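Local structure of polyisoprenyl-teichoic acid--peptidoglycan teichoic acid transferase TagV (Bacillus subtilis, 6UF3) at residues V31-K36 / L205-I210; L43-D48 / N82-P87; D48-L53 / S227-G232; K100-E105 / E193-N198; L144-M149 / K165-A170. The protein is a Bacillus subtilis transferase of the LytR-CpsA-Psr family, an alpha/beta protein built round a central mixed beta-sheet with helices packed on both of its faces. One frame throughout, in Å; residues are numbered along the deposited sequence.

In the fold
Contacts 1 and 2 lie in the core and are essentially apolar: contact 1 sets helix 201-210 against strand 25-34, contact 2 helix 72-84 against strand 39-44, its neighbour in the mixed sheet, and they meet through Thr-32 and Ile-86. Contact 4 lies beside the edge strand 196-197 of that sheet, but near solvent, where an amide-carboxylate bond and a bridging water accompany a valine pair. Contact 5 is half buried and joins two helices by a tyrosine-glutamine bond with an isoleucine; it touches contact 4 where Lys-100 meets Leu-144. Contact 3, on the surface, shares Asp-48 with contact 2; the arginine that carries it pairs its charge with Glu-240, outside both segments.

Contact 1: residues V31-K36 / L205-I210; sequences VTLDPK and LALQQI
Leu-33 and Leu-207 meet through one methyl each, CD2 to CD2 at 4.0 Å, their side chains crossing at about a right angle. Two residues on, Pro-35 lies against Ile-210, the last residue of helix 201-210. The delta methyl CD1 of Ile-210 comes to 4.1 Å from Pro-35 CB, while its CG2, held anti to the backbone N, settles 3.7 Å from the carbonyl O of Pro-35. Both branches of the isoleucine thus meet the proline, CD1 at CB and CG2 at the carbonyl O as well. Behind this first shell, Leu-33 also rests on Ile-8 and Tyr-211, and Leu-207 on Phe-6, so strand 6-13 adds a further apolar layer. A lysine outside the pair, Lys-38, bonds through NZ to the backbone O of Ile-210 and ties down the helix end. All four touching residues are buried and meet through carbon alone, apart from that proline carbonyl, consistent with a helix held on the sheet mainly by burial of apolar surface.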
# COMPACT_ATOMS: atom_id res chain seq x y z
N VAL A 31 5.43 -3.97 1.54
CA VAL A 31 6.71 -3.57 2.13
C VAL A 31 7.35 -4.82 2.72
O VAL A 31 6.68 -5.58 3.42
CB VAL A 31 6.52 -2.49 3.21
CG1 VAL A 31 7.85 -2.18 3.92
CG2 VAL A 31 5.93 -1.22 2.60
N THR A 32 8.63 -5.04 2.43
CA THR A 32 9.38 -6.10 3.08
C THR A 32 10.41 -5.48 4.02
O THR A 32 10.95 -4.41 3.73
CB THR A 32 10.05 -7.05 2.06
OG1 THR A 32 10.88 -6.31 1.16
CG2 THR A 32 9.00 -7.79 1.23
N LEU A 33 10.63 -6.11 5.16
CA LEU A 33 11.46 -5.55 6.22
C LEU A 33 12.47 -6.59 6.67
O LEU A 33 12.14 -7.77 6.85
CB LEU A 33 10.60 -5.09 7.41
CG LEU A 33 9.55 -4.00 7.17
CD1 LEU A 33 8.18 -4.60 6.80
CD2 LEU A 33 9.39 -3.12 8.40
N ASP A 34 13.72 -6.14 6.83
CA ASP A 34 14.78 -6.96 7.41
C ASP A 34 15.22 -6.21 8.66
O ASP A 34 16.11 -5.33 8.59
CB ASP A 34 15.92 -7.18 6.42
CG ASP A 34 16.99 -8.11 6.96
OD1 ASP A 34 16.87 -8.59 8.11
OD2 ASP A 34 17.97 -8.36 6.22
N PRO A 35 14.58 -6.47 9.81
CA PRO A 35 14.87 -5.66 11.01
C PRO A 35 16.27 -5.84 11.55
O PRO A 35 16.83 -4.89 12.12
CB PRO A 35 13.81 -6.13 12.02
CG PRO A 35 12.69 -6.65 11.18
CD PRO A 35 13.37 -7.29 9.98
N LYS A 36 16.85 -7.04 11.42
CA LYS A 36 18.21 -7.23 11.90
C LYS A 36 19.18 -6.28 11.23
O LYS A 36 20.18 -5.88 11.84
CB LYS A 36 18.64 -8.68 11.68
CG LYS A 36 18.32 -9.60 12.85
CD LYS A 36 18.19 -11.05 12.40
CE LYS A 36 17.60 -11.93 13.50
NZ LYS A 36 16.82 -13.07 12.93
N LEU A 205 5.28 -0.64 18.12
CA LEU A 205 6.25 0.09 18.93
C LEU A 205 7.65 -0.49 18.76
O LEU A 205 8.63 0.26 18.66
CB LEU A 205 5.83 0.06 20.40
CG LEU A 205 4.49 0.74 20.64
CD1 LEU A 205 4.10 0.69 22.10
CD2 LEU A 205 4.51 2.17 20.14
N ALA A 206 7.76 -1.82 18.70
CA ALA A 206 9.06 -2.43 18.47
C ALA A 206 9.63 -2.03 17.11
O ALA A 206 10.83 -1.75 16.99
CB ALA A 206 8.96 -3.95 18.57
N LEU A 207 8.77 -2.00 16.08
CA LEU A 207 9.23 -1.61 14.75
C LEU A 207 9.66 -0.15 14.72
O LEU A 207 10.67 0.19 14.09
CB LEU A 207 8.12 -1.85 13.73
CG LEU A 207 8.05 -3.28 13.23
CD1 LEU A 207 6.75 -3.46 12.46
CD2 LEU A 207 9.25 -3.59 12.36
N GLN A 208 8.90 0.73 15.37
CA GLN A 208 9.30 2.13 15.45
C GLN A 208 10.66 2.26 16.13
O GLN A 208 11.50 3.05 15.70
CB GLN A 208 8.26 2.95 16.21
CG GLN A 208 8.42 4.46 16.07
CD GLN A 208 9.56 5.03 16.90
OE1 GLN A 208 9.92 4.46 17.94
NE2 GLN A 208 10.14 6.14 16.45
N GLN A 209 10.88 1.49 17.19
CA GLN A 209 12.17 1.57 17.86
C GLN A 209 13.30 1.06 16.97
O GLN A 209 14.39 1.64 16.95
CB GLN A 209 12.13 0.80 19.19
CG GLN A 209 13.35 1.05 20.06
CD GLN A 209 14.52 0.18 19.66
OE1 GLN A 209 14.34 -0.92 19.15
NE2 GLN A 209 15.74 0.67 19.91
N ILE A 210 13.05 -0.01 16.21
CA ILE A 210 14.11 -0.57 15.37
C ILE A 210 14.48 0.39 14.26
O ILE A 210 15.66 0.57 13.94
CB ILE A 210 13.65 -1.94 14.81
CG1 ILE A 210 13.60 -2.98 15.93
CG2 ILE A 210 14.59 -2.39 13.69
CD1 ILE A 210 12.79 -4.22 15.54

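Contact 2: residues L43-D48 / N82-P87; sequences LSIPRD and NFLQIP
Phe-83 and Leu-84, at the end of helix 72-84, pack on Leu-43 of strand 39-44 and on Ile-45, the helix-on-sheet packing of an alpha/beta fold. Of the residues that touch, Phe-83 comes first. With CG anti to its backbone N (chi1 -178°), it sends its ring toward Ile-45, whose CG2 approaches Phe-83 CE2 obliquely at 4.3 Å. The same ring extends to Thr-49 and Val-51, and Leu-246 of helix 243-257 also touches this phenylalanine. Leu-84 follows and makes the tighter contact. It and Leu-43 reach toward each other tip to tip, and the single methyl CD2 of Leu-43 sits before both branches of its partner, 3.6 Å from Leu-84 CD2 and 3.8 Å from Leu-84 CD1. That second branch also faces Ile-45, Leu-84 CD1 lying 4.3 Å from Ile-45 CD1, so Leu-84 bridges Leu-43 and Ile-45. Val-30 on the adjacent strand 25-34 and Val-249 of helix 243-257 widen this apolar layer. At Gln-85 the chain leaves the helix with a positive phi of 53°. The side chain of Gln-85 doubles back on the last turn, where its NE2 donates a nearly straight bond of 3.0 Å to the backbone O of Asn-82, with the carbonyl oxygen in the amide plane.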
# COMPACT_ATOMS: atom_id res chain seq x y z
N LEU A 43 6.98 -2.00 -2.93
CA LEU A 43 6.48 -2.27 -4.27
C LEU A 43 4.98 -1.98 -4.30
O LEU A 43 4.24 -2.57 -3.52
CB LEU A 43 6.76 -3.73 -4.62
CG LEU A 43 6.16 -4.40 -5.85
CD1 LEU A 43 6.91 -3.97 -7.11
CD2 LEU A 43 6.23 -5.90 -5.66
N SER A 44 4.52 -1.09 -5.19
CA SER A 44 3.08 -1.00 -5.40
C SER A 44 2.67 -1.91 -6.55
O SER A 44 3.46 -2.19 -7.45
CB SER A 44 2.62 0.43 -5.67
OG SER A 44 3.22 0.98 -6.83
N ILE A 45 1.44 -2.39 -6.50
CA ILE A 45 0.89 -3.23 -7.56
C ILE A 45 -0.26 -2.48 -8.22
O ILE A 45 -1.27 -2.21 -7.56
CB ILE A 45 0.41 -4.59 -7.03
CG1 ILE A 45 1.52 -5.29 -6.23
CG2 ILE A 45 -0.08 -5.43 -8.20
CD1 ILE A 45 1.01 -6.49 -5.39
N PRO A 46 -0.17 -2.16 -9.51
CA PRO A 46 -1.26 -1.42 -10.18
C PRO A 46 -2.58 -2.17 -10.06
O PRO A 46 -2.61 -3.40 -10.11
CB PRO A 46 -0.78 -1.34 -11.64
CG PRO A 46 0.72 -1.41 -11.54
CD PRO A 46 1.01 -2.31 -10.38
N ARG A 47 -3.66 -1.40 -9.90
CA ARG A 47 -4.98 -1.99 -9.62
C ARG A 47 -5.46 -2.86 -10.78
O ARG A 47 -6.25 -3.79 -10.57
CB ARG A 47 -6.00 -0.89 -9.33
N ASP A 48 -5.00 -2.57 -12.00
CA ASP A 48 -5.43 -3.30 -13.19
C ASP A 48 -4.49 -4.43 -13.56
O ASP A 48 -4.64 -4.99 -14.65
CB ASP A 48 -5.57 -2.34 -14.37
CG ASP A 48 -6.56 -1.22 -14.11
OD1 ASP A 48 -7.76 -1.52 -13.96
OD2 ASP A 48 -6.14 -0.04 -14.03
N ASN A 82 0.67 -15.28 -4.25
CA ASN A 82 0.92 -16.07 -5.45
C ASN A 82 1.63 -15.25 -6.53
O ASN A 82 2.51 -15.76 -7.23
CB ASN A 82 -0.40 -16.61 -5.99
CG ASN A 82 -0.98 -17.71 -5.12
OD1 ASN A 82 -0.36 -18.14 -4.15
ND2 ASN A 82 -2.17 -18.19 -5.48
N PHE A 83 1.24 -13.98 -6.67
CA PHE A 83 1.83 -13.12 -7.68
C PHE A 83 3.30 -12.84 -7.40
O PHE A 83 4.13 -12.89 -8.32
CB PHE A 83 1.03 -11.82 -7.76
CG PHE A 83 1.52 -10.87 -8.80
CD1 PHE A 83 1.48 -11.20 -10.14
CD2 PHE A 83 2.00 -9.62 -8.43
CE1 PHE A 83 1.93 -10.31 -11.10
CE2 PHE A 83 2.45 -8.73 -9.39
CZ PHE A 83 2.42 -9.08 -10.72
N LEU A 84 3.64 -12.54 -6.15
CA LEU A 84 5.01 -12.18 -5.80
C LEU A 84 5.83 -13.36 -5.31
O LEU A 84 7.04 -13.19 -5.09
CB LEU A 84 5.01 -11.09 -4.71
CG LEU A 84 4.35 -9.77 -5.10
CD1 LEU A 84 4.36 -8.74 -3.94
CD2 LEU A 84 4.98 -9.20 -6.36
N GLN A 85 5.21 -14.52 -5.13
CA GLN A 85 5.89 -15.72 -4.66
C GLN A 85 6.66 -15.45 -3.37
O GLN A 85 7.80 -15.86 -3.19
CB GLN A 85 6.80 -16.30 -5.74
CG GLN A 85 6.03 -16.97 -6.85
CD GLN A 85 5.33 -18.22 -6.37
OE1 GLN A 85 5.97 -19.23 -6.09
NE2 GLN A 85 4.00 -18.16 -6.28
N ILE A 86 6.00 -14.72 -2.46
CA ILE A 86 6.51 -14.50 -1.11
C ILE A 86 5.35 -14.66 -0.14
O ILE A 86 4.18 -14.52 -0.51
CB ILE A 86 7.16 -13.12 -0.94
CG1 ILE A 86 6.18 -11.98 -1.28
CG2 ILE A 86 8.47 -13.02 -1.72
CD1 ILE A 86 6.51 -10.65 -0.58
N PRO A 87 5.64 -14.98 1.12
CA PRO A 87 4.60 -14.92 2.13
C PRO A 87 4.29 -13.49 2.52
O PRO A 87 5.17 -12.62 2.53
CB PRO A 87 5.20 -15.70 3.31
CG PRO A 87 6.66 -15.64 3.11
CD PRO A 87 6.91 -15.51 1.64

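Contact 3: residues D48-L53 / S227-G232; sequences DTRVQL and SDLYLG
Arg-50 crosses two leucines of strand 226-231, each at its own angle. With CG anti to the backbone N (chi1 -175°) and the chain extended from CG to NE, the arginine lays a long aliphatic rod beside the hairpin. Leu-229 crosses this rod obliquely and touches it with a single methyl, CD2, at 4.1 Å from Arg-50 CD. Leu-231 lies at about a right angle to it and reaches farther along: Leu-231 CD1 is 4.1 Å from Arg-50 CD but only 3.6 Å from NE, and 4.1 Å from CZ. Both methyls approach the guanidinium obliquely. The leucines, with one residue between them, thus line one side of the arginine from CD to CZ and leave its far end to a different partner. That partner is Glu-240, whose OE1 forms a salt bridge with Arg-50 NH1. Since Glu-240 belongs to the companion strand 236-241, the hydrocarbon part and the charge of the arginine are held by the two strands of one hairpin. Backbone bonds explain the spacing: Arg-50 pairs with Phe-239, and Leu-229 with Tyr-238, so strand 236-241 runs between the two segments. The arrangement is that of an antiparallel beta-hairpin, 226-231 with 236-241, flanked on its second strand by segment 48-53, with side chains meeting over the middle strand near the surface.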
# COMPACT_ATOMS: atom_id res chain seq x y z
N ASP A 48 -5.00 -2.57 -12.00
CA ASP A 48 -5.43 -3.30 -13.19
C ASP A 48 -4.49 -4.43 -13.56
O ASP A 48 -4.64 -4.99 -14.65
CB ASP A 48 -5.57 -2.34 -14.37
CG ASP A 48 -6.56 -1.22 -14.11
OD1 ASP A 48 -7.76 -1.52 -13.96
OD2 ASP A 48 -6.14 -0.04 -14.03
N THR A 49 -3.55 -4.81 -12.69
CA THR A 49 -2.61 -5.87 -13.04
C THR A 49 -3.35 -7.18 -13.31
O THR A 49 -4.13 -7.65 -12.47
CB THR A 49 -1.57 -6.06 -11.93
OG1 THR A 49 -0.94 -4.81 -11.66
CG2 THR A 49 -0.50 -7.05 -12.39
N ARG A 50 -3.10 -7.75 -14.48
CA ARG A 50 -3.77 -8.98 -14.92
C ARG A 50 -3.12 -10.19 -14.26
O ARG A 50 -1.95 -10.50 -14.51
CB ARG A 50 -3.71 -9.07 -16.44
CG ARG A 50 -4.48 -10.25 -17.06
CD ARG A 50 -4.67 -10.00 -18.54
NE ARG A 50 -5.17 -11.18 -19.27
CZ ARG A 50 -4.40 -12.02 -19.96
NH1 ARG A 50 -3.09 -11.82 -20.02
NH2 ARG A 50 -4.93 -13.05 -20.59
N VAL A 51 -3.88 -10.89 -13.40
CA VAL A 51 -3.35 -11.97 -12.57
C VAL A 51 -4.39 -13.07 -12.46
O VAL A 51 -5.58 -12.85 -12.68
CB VAL A 51 -2.96 -11.51 -11.14
CG1 VAL A 51 -1.92 -10.40 -11.19
CG2 VAL A 51 -4.21 -11.07 -10.38
N GLN A 52 -3.92 -14.26 -12.09
CA GLN A 52 -4.82 -15.34 -11.69
C GLN A 52 -5.19 -15.16 -10.22
O GLN A 52 -4.31 -15.02 -9.37
CB GLN A 52 -4.17 -16.70 -11.92
CG GLN A 52 -5.15 -17.87 -11.79
CD GLN A 52 -6.03 -18.04 -13.01
OE1 GLN A 52 -5.59 -17.85 -14.15
NE2 GLN A 52 -7.29 -18.40 -12.79
N LEU A 53 -6.49 -15.15 -9.93
CA LEU A 53 -6.90 -15.04 -8.53
C LEU A 53 -6.52 -16.31 -7.79
O LEU A 53 -6.61 -17.41 -8.33
CB LEU A 53 -8.41 -14.83 -8.44
CG LEU A 53 -8.91 -13.52 -9.05
CD1 LEU A 53 -10.41 -13.34 -8.80
CD2 LEU A 53 -8.12 -12.34 -8.50
N SER A 227 2.92 -3.71 -19.67
CA SER A 227 2.37 -3.07 -20.85
C SER A 227 0.87 -2.85 -20.69
O SER A 227 0.18 -3.67 -20.09
CB SER A 227 2.60 -3.92 -22.12
OG SER A 227 3.97 -4.25 -22.26
N ASP A 228 0.39 -1.73 -21.23
CA ASP A 228 -1.05 -1.54 -21.37
C ASP A 228 -1.59 -2.59 -22.34
O ASP A 228 -0.98 -2.88 -23.37
CB ASP A 228 -1.36 -0.13 -21.88
CG ASP A 228 -1.03 0.95 -20.84
OD1 ASP A 228 -0.81 0.61 -19.66
OD2 ASP A 228 -0.99 2.14 -21.22
N LEU A 229 -2.74 -3.17 -22.01
CA LEU A 229 -3.32 -4.23 -22.81
C LEU A 229 -4.82 -4.02 -22.86
O LEU A 229 -5.44 -3.77 -21.82
CB LEU A 229 -2.98 -5.60 -22.21
CG LEU A 229 -3.68 -6.82 -22.82
CD1 LEU A 229 -3.19 -7.04 -24.25
CD2 LEU A 229 -3.46 -8.06 -21.98
N TYR A 230 -5.40 -4.07 -24.04
CA TYR A 230 -6.84 -3.83 -24.19
C TYR A 230 -7.47 -5.10 -24.74
O TYR A 230 -7.24 -5.45 -25.90
CB TYR A 230 -7.09 -2.62 -25.10
CG TYR A 230 -6.56 -1.34 -24.51
CD1 TYR A 230 -5.25 -0.94 -24.74
CD2 TYR A 230 -7.36 -0.54 -23.71
CE1 TYR A 230 -4.75 0.23 -24.19
CE2 TYR A 230 -6.87 0.64 -23.15
CZ TYR A 230 -5.57 1.02 -23.40
OH TYR A 230 -5.07 2.18 -22.86
N LEU A 231 -8.27 -5.77 -23.92
CA LEU A 231 -8.84 -7.06 -24.28
C LEU A 231 -10.31 -6.91 -24.63
O LEU A 231 -11.04 -6.14 -24.00
CB LEU A 231 -8.67 -8.07 -23.14
CG LEU A 231 -7.21 -8.48 -22.88
CD1 LEU A 231 -7.13 -9.57 -21.82
CD2 LEU A 231 -6.58 -8.96 -24.20
N GLY A 232 -10.73 -7.67 -25.65
CA GLY A 232 -12.10 -7.67 -26.10
C GLY A 232 -12.37 -6.57 -27.09
O GLY A 232 -11.56 -5.66 -27.29

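Contact 4: residues K100-E105 / E193-N198; sequences KDVINE and ENVETN
Asn-194 and Asp-101 make the direct polar link: Asn-194 ND2 donates to Asp-101 OD2 over 3.0 Å with an N-H...O angle of 165°. The bond is almost in the plane of the amide, yet it meets the carboxylate from well above its plane, the two flat groups being turned 67° against each other. Asp-101 already points toward Asn-194, and with CG anti to the backbone N (chi1 -172°) its OD2 arrives at ND2. A water adds a second link. It accepts from the backbone N of Asn-194, the water O lying 3.1 Å from that N, and donates to the same OD2; this latter leg is so short that its details are doubtful. If that leg holds, one carboxylate oxygen gathers both the side chain and, through water, the main chain of Asn-194. The apolar part of the contact is one valine pair, crossing at about a right angle, with Val-102 CG2 at 3.6 Å from Val-195 CG1. These valines directly follow the polar residues in each segment, so the methyl contact lies alongside the bonded pair. Farther along the helix Glu-105 touches Lys-190 and Ala-191 of helix 181-191, while Glu-196, which follows Val-195, bonds by its backbone to Thr-93 of strand 90-94. The contact is that of helix 96-105 lying against the chain beside edge strand 196-197 of the mixed sheet, as helices flank the sheet of an alpha/beta fold.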
# COMPACT_ATOMS: atom_id res chain seq x y z
N LYS A 100 -8.56 8.83 6.47
CA LYS A 100 -8.60 10.20 6.96
C LYS A 100 -8.32 10.25 8.45
O LYS A 100 -7.58 11.14 8.91
CB LYS A 100 -9.96 10.84 6.66
CG LYS A 100 -10.18 11.16 5.19
CD LYS A 100 -11.42 12.01 4.99
CE LYS A 100 -12.63 11.36 5.64
NZ LYS A 100 -13.88 12.13 5.35
N ASP A 101 -8.89 9.31 9.22
CA ASP A 101 -8.65 9.29 10.66
C ASP A 101 -7.17 9.09 10.97
O ASP A 101 -6.61 9.78 11.84
CB ASP A 101 -9.48 8.18 11.33
CG ASP A 101 -9.40 8.24 12.85
OD1 ASP A 101 -9.73 9.30 13.42
OD2 ASP A 101 -8.99 7.23 13.48
N VAL A 102 -6.52 8.15 10.29
CA VAL A 102 -5.09 7.91 10.51
C VAL A 102 -4.31 9.20 10.29
O VAL A 102 -3.52 9.62 11.14
CB VAL A 102 -4.57 6.80 9.58
CG1 VAL A 102 -3.04 6.72 9.67
CG2 VAL A 102 -5.20 5.46 9.92
N ILE A 103 -4.56 9.87 9.16
CA ILE A 103 -3.81 11.08 8.83
C ILE A 103 -4.06 12.17 9.86
O ILE A 103 -3.14 12.90 10.27
CB ILE A 103 -4.15 11.55 7.41
CG1 ILE A 103 -3.82 10.47 6.38
CG2 ILE A 103 -3.41 12.85 7.07
CD1 ILE A 103 -2.33 10.08 6.33
N ASN A 104 -5.31 12.31 10.30
CA ASN A 104 -5.63 13.36 11.26
C ASN A 104 -5.02 13.07 12.63
O ASN A 104 -4.61 14.01 13.32
CB ASN A 104 -7.14 13.53 11.36
CG ASN A 104 -7.71 14.34 10.21
OD1 ASN A 104 -7.02 15.19 9.64
ND2 ASN A 104 -8.96 14.07 9.85
N GLU A 105 -4.91 11.79 13.00
CA GLU A 105 -4.37 11.46 14.32
C GLU A 105 -2.88 11.75 14.41
O GLU A 105 -2.38 12.07 15.49
CB GLU A 105 -4.64 9.98 14.65
CG GLU A 105 -6.10 9.66 14.97
CD GLU A 105 -6.55 10.20 16.33
OE1 GLU A 105 -5.75 10.84 17.04
OE2 GLU A 105 -7.73 9.98 16.68
N GLU A 193 -6.84 2.62 15.60
CA GLU A 193 -8.15 2.15 16.04
C GLU A 193 -9.08 1.85 14.87
O GLU A 193 -9.98 1.01 15.00
CB GLU A 193 -8.79 3.18 16.97
CG GLU A 193 -8.67 2.84 18.45
CD GLU A 193 -9.31 1.51 18.80
OE1 GLU A 193 -8.56 0.54 19.07
OE2 GLU A 193 -10.56 1.43 18.81
N ASN A 194 -8.90 2.51 13.73
CA ASN A 194 -9.85 2.38 12.64
C ASN A 194 -9.21 1.78 11.39
O ASN A 194 -9.63 2.06 10.26
CB ASN A 194 -10.51 3.73 12.35
CG ASN A 194 -11.48 4.16 13.46
OD1 ASN A 194 -12.39 3.42 13.83
ND2 ASN A 194 -11.27 5.37 14.00
N VAL A 195 -8.20 0.93 11.57
CA VAL A 195 -7.64 0.12 10.50
C VAL A 195 -7.83 -1.34 10.86
O VAL A 195 -7.81 -1.72 12.04
CB VAL A 195 -6.15 0.44 10.23
CG1 VAL A 195 -5.92 1.94 10.25
CG2 VAL A 195 -5.25 -0.24 11.25
N GLU A 196 -8.02 -2.17 9.84
CA GLU A 196 -8.07 -3.61 10.02
C GLU A 196 -6.64 -4.15 9.89
O GLU A 196 -5.99 -3.90 8.87
CB GLU A 196 -8.99 -4.25 8.99
CG GLU A 196 -9.40 -5.66 9.30
CD GLU A 196 -10.27 -6.25 8.21
OE1 GLU A 196 -10.23 -5.74 7.07
OE2 GLU A 196 -10.98 -7.23 8.49
N THR A 197 -6.16 -4.87 10.90
CA THR A 197 -4.76 -5.28 10.87
C THR A 197 -4.51 -6.41 11.87
O THR A 197 -5.21 -6.53 12.88
CB THR A 197 -3.83 -4.11 11.18
OG1 THR A 197 -2.46 -4.51 11.01
CG2 THR A 197 -4.03 -3.63 12.62
N ASN A 198 -3.49 -7.21 11.58
CA ASN A 198 -2.96 -8.19 12.52
C ASN A 198 -1.62 -7.77 13.10
O ASN A 198 -0.91 -8.60 13.68
CB ASN A 198 -2.86 -9.58 11.88
CG ASN A 198 -1.79 -9.66 10.81
OD1 ASN A 198 -1.45 -8.66 10.17
ND2 ASN A 198 -1.28 -10.86 10.58
O HOH W 1 -7.63 5.19 12.86

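Contact 5: residues L144-M149 / K165-A170; sequences LAYARM and KQILNA
The Tyr-146 ring is met at its edge: Gln-166 OE1 lies in the ring plane beside the hydroxyl, and Ile-167 CD1 lies near that plane, 4.2 Å from Tyr-146 CD2. Ring and amide planes stand 43° apart, and the tyrosine and glutamine side chains cross at about a right angle. Tyr-146 OH donates to Gln-166 OE1 over 2.8 Å, tilted 30° from the carbonyl plane. Gln-166 spends its other amide atom elsewhere, NE2 bonding the backbone O of Asp-112, so both ends of the group are gripped and its rotation is fixed. Ile-167 CD1 also reaches Ala-147, 3.7 Å from Ala-147 CB, and thus touches both the tyrosine and the alanine. Arg-163, a turn before Gln-166, bonds the backbone O of Tyr-146 and of Met-149. Such an arrangement is a packed helix pair, the axes of 144-148 and 165-170 at 140° and so closer to antiparallel than to parallel, coming within 10.8 Å and bridged by long side chains.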
# COMPACT_ATOMS: atom_id res chain seq x y z
N LEU A 144 -6.67 12.37 1.42
CA LEU A 144 -7.53 11.46 0.66
C LEU A 144 -7.74 11.98 -0.75
O LEU A 144 -7.62 11.21 -1.72
CB LEU A 144 -8.88 11.29 1.37
CG LEU A 144 -9.85 10.34 0.67
CD1 LEU A 144 -9.24 8.95 0.64
CD2 LEU A 144 -11.22 10.32 1.33
N ALA A 145 -8.07 13.27 -0.89
CA ALA A 145 -8.26 13.82 -2.23
C ALA A 145 -6.98 13.72 -3.05
O ALA A 145 -7.02 13.46 -4.26
CB ALA A 145 -8.73 15.28 -2.15
N TYR A 146 -5.83 13.93 -2.41
CA TYR A 146 -4.54 13.77 -3.07
C TYR A 146 -4.36 12.34 -3.58
O TYR A 146 -3.90 12.13 -4.71
CB TYR A 146 -3.42 14.14 -2.08
CG TYR A 146 -2.04 14.24 -2.67
CD1 TYR A 146 -1.68 15.32 -3.46
CD2 TYR A 146 -1.08 13.26 -2.43
CE1 TYR A 146 -0.41 15.43 -3.99
CE2 TYR A 146 0.20 13.35 -2.96
CZ TYR A 146 0.53 14.44 -3.74
OH TYR A 146 1.78 14.55 -4.27
N ALA A 147 -4.72 11.35 -2.75
CA ALA A 147 -4.55 9.95 -3.13
C ALA A 147 -5.51 9.55 -4.24
O ALA A 147 -5.19 8.66 -5.04
CB ALA A 147 -4.76 9.04 -1.93
N ARG A 148 -6.68 10.19 -4.31
CA ARG A 148 -7.73 9.75 -5.22
C ARG A 148 -7.67 10.42 -6.59
O ARG A 148 -8.28 9.91 -7.54
CB ARG A 148 -9.11 10.02 -4.62
CG ARG A 148 -9.46 9.12 -3.44
CD ARG A 148 -10.78 9.53 -2.81
NE ARG A 148 -11.93 9.17 -3.64
CZ ARG A 148 -13.14 9.70 -3.51
NH1 ARG A 148 -13.36 10.63 -2.58
NH2 ARG A 148 -14.13 9.32 -4.31
N MET A 149 -6.95 11.54 -6.73
CA MET A 149 -6.97 12.29 -7.97
C MET A 149 -6.54 11.43 -9.15
O MET A 149 -5.59 10.64 -9.05
CB MET A 149 -6.07 13.52 -7.87
CG MET A 149 -6.16 14.44 -9.07
SD MET A 149 -4.95 14.05 -10.36
CE MET A 149 -3.47 14.74 -9.64
N LYS A 165 2.35 5.88 -2.76
CA LYS A 165 3.64 5.56 -2.17
C LYS A 165 4.23 6.77 -1.47
O LYS A 165 4.87 6.64 -0.43
CB LYS A 165 4.59 5.01 -3.23
CG LYS A 165 4.35 3.53 -3.53
CD LYS A 165 5.40 2.97 -4.48
CE LYS A 165 5.17 3.48 -5.90
NZ LYS A 165 6.22 3.00 -6.85
N GLN A 166 4.01 7.96 -2.02
CA GLN A 166 4.44 9.19 -1.35
C GLN A 166 3.83 9.33 0.04
O GLN A 166 4.51 9.71 1.01
CB GLN A 166 4.07 10.40 -2.20
CG GLN A 166 5.17 11.37 -2.47
CD GLN A 166 4.71 12.52 -3.34
OE1 GLN A 166 3.62 12.48 -3.91
NE2 GLN A 166 5.53 13.56 -3.44
N ILE A 167 2.53 9.05 0.16
CA ILE A 167 1.85 9.12 1.45
C ILE A 167 2.46 8.11 2.42
O ILE A 167 2.74 8.43 3.59
CB ILE A 167 0.34 8.89 1.27
CG1 ILE A 167 -0.29 10.11 0.60
CG2 ILE A 167 -0.36 8.58 2.61
CD1 ILE A 167 -1.58 9.78 -0.13
N LEU A 168 2.64 6.86 1.96
CA LEU A 168 3.20 5.85 2.86
C LEU A 168 4.62 6.19 3.28
O LEU A 168 5.00 5.99 4.44
CB LEU A 168 3.15 4.47 2.20
CG LEU A 168 3.63 3.27 3.02
CD1 LEU A 168 2.87 3.15 4.33
CD2 LEU A 168 3.45 2.00 2.16
N ASN A 169 5.43 6.72 2.35
CA ASN A 169 6.77 7.16 2.70
C ASN A 169 6.73 8.25 3.75
O ASN A 169 7.55 8.27 4.68
CB ASN A 169 7.51 7.67 1.46
CG ASN A 169 8.00 6.55 0.55
OD1 ASN A 169 8.11 5.40 0.96
ND2 ASN A 169 8.30 6.89 -0.70
N ALA A 170 5.77 9.18 3.63
CA ALA A 170 5.68 10.26 4.61
C ALA A 170 5.31 9.72 5.99
O ALA A 170 5.83 10.19 7.01
CB ALA A 170 4.67 11.30 4.14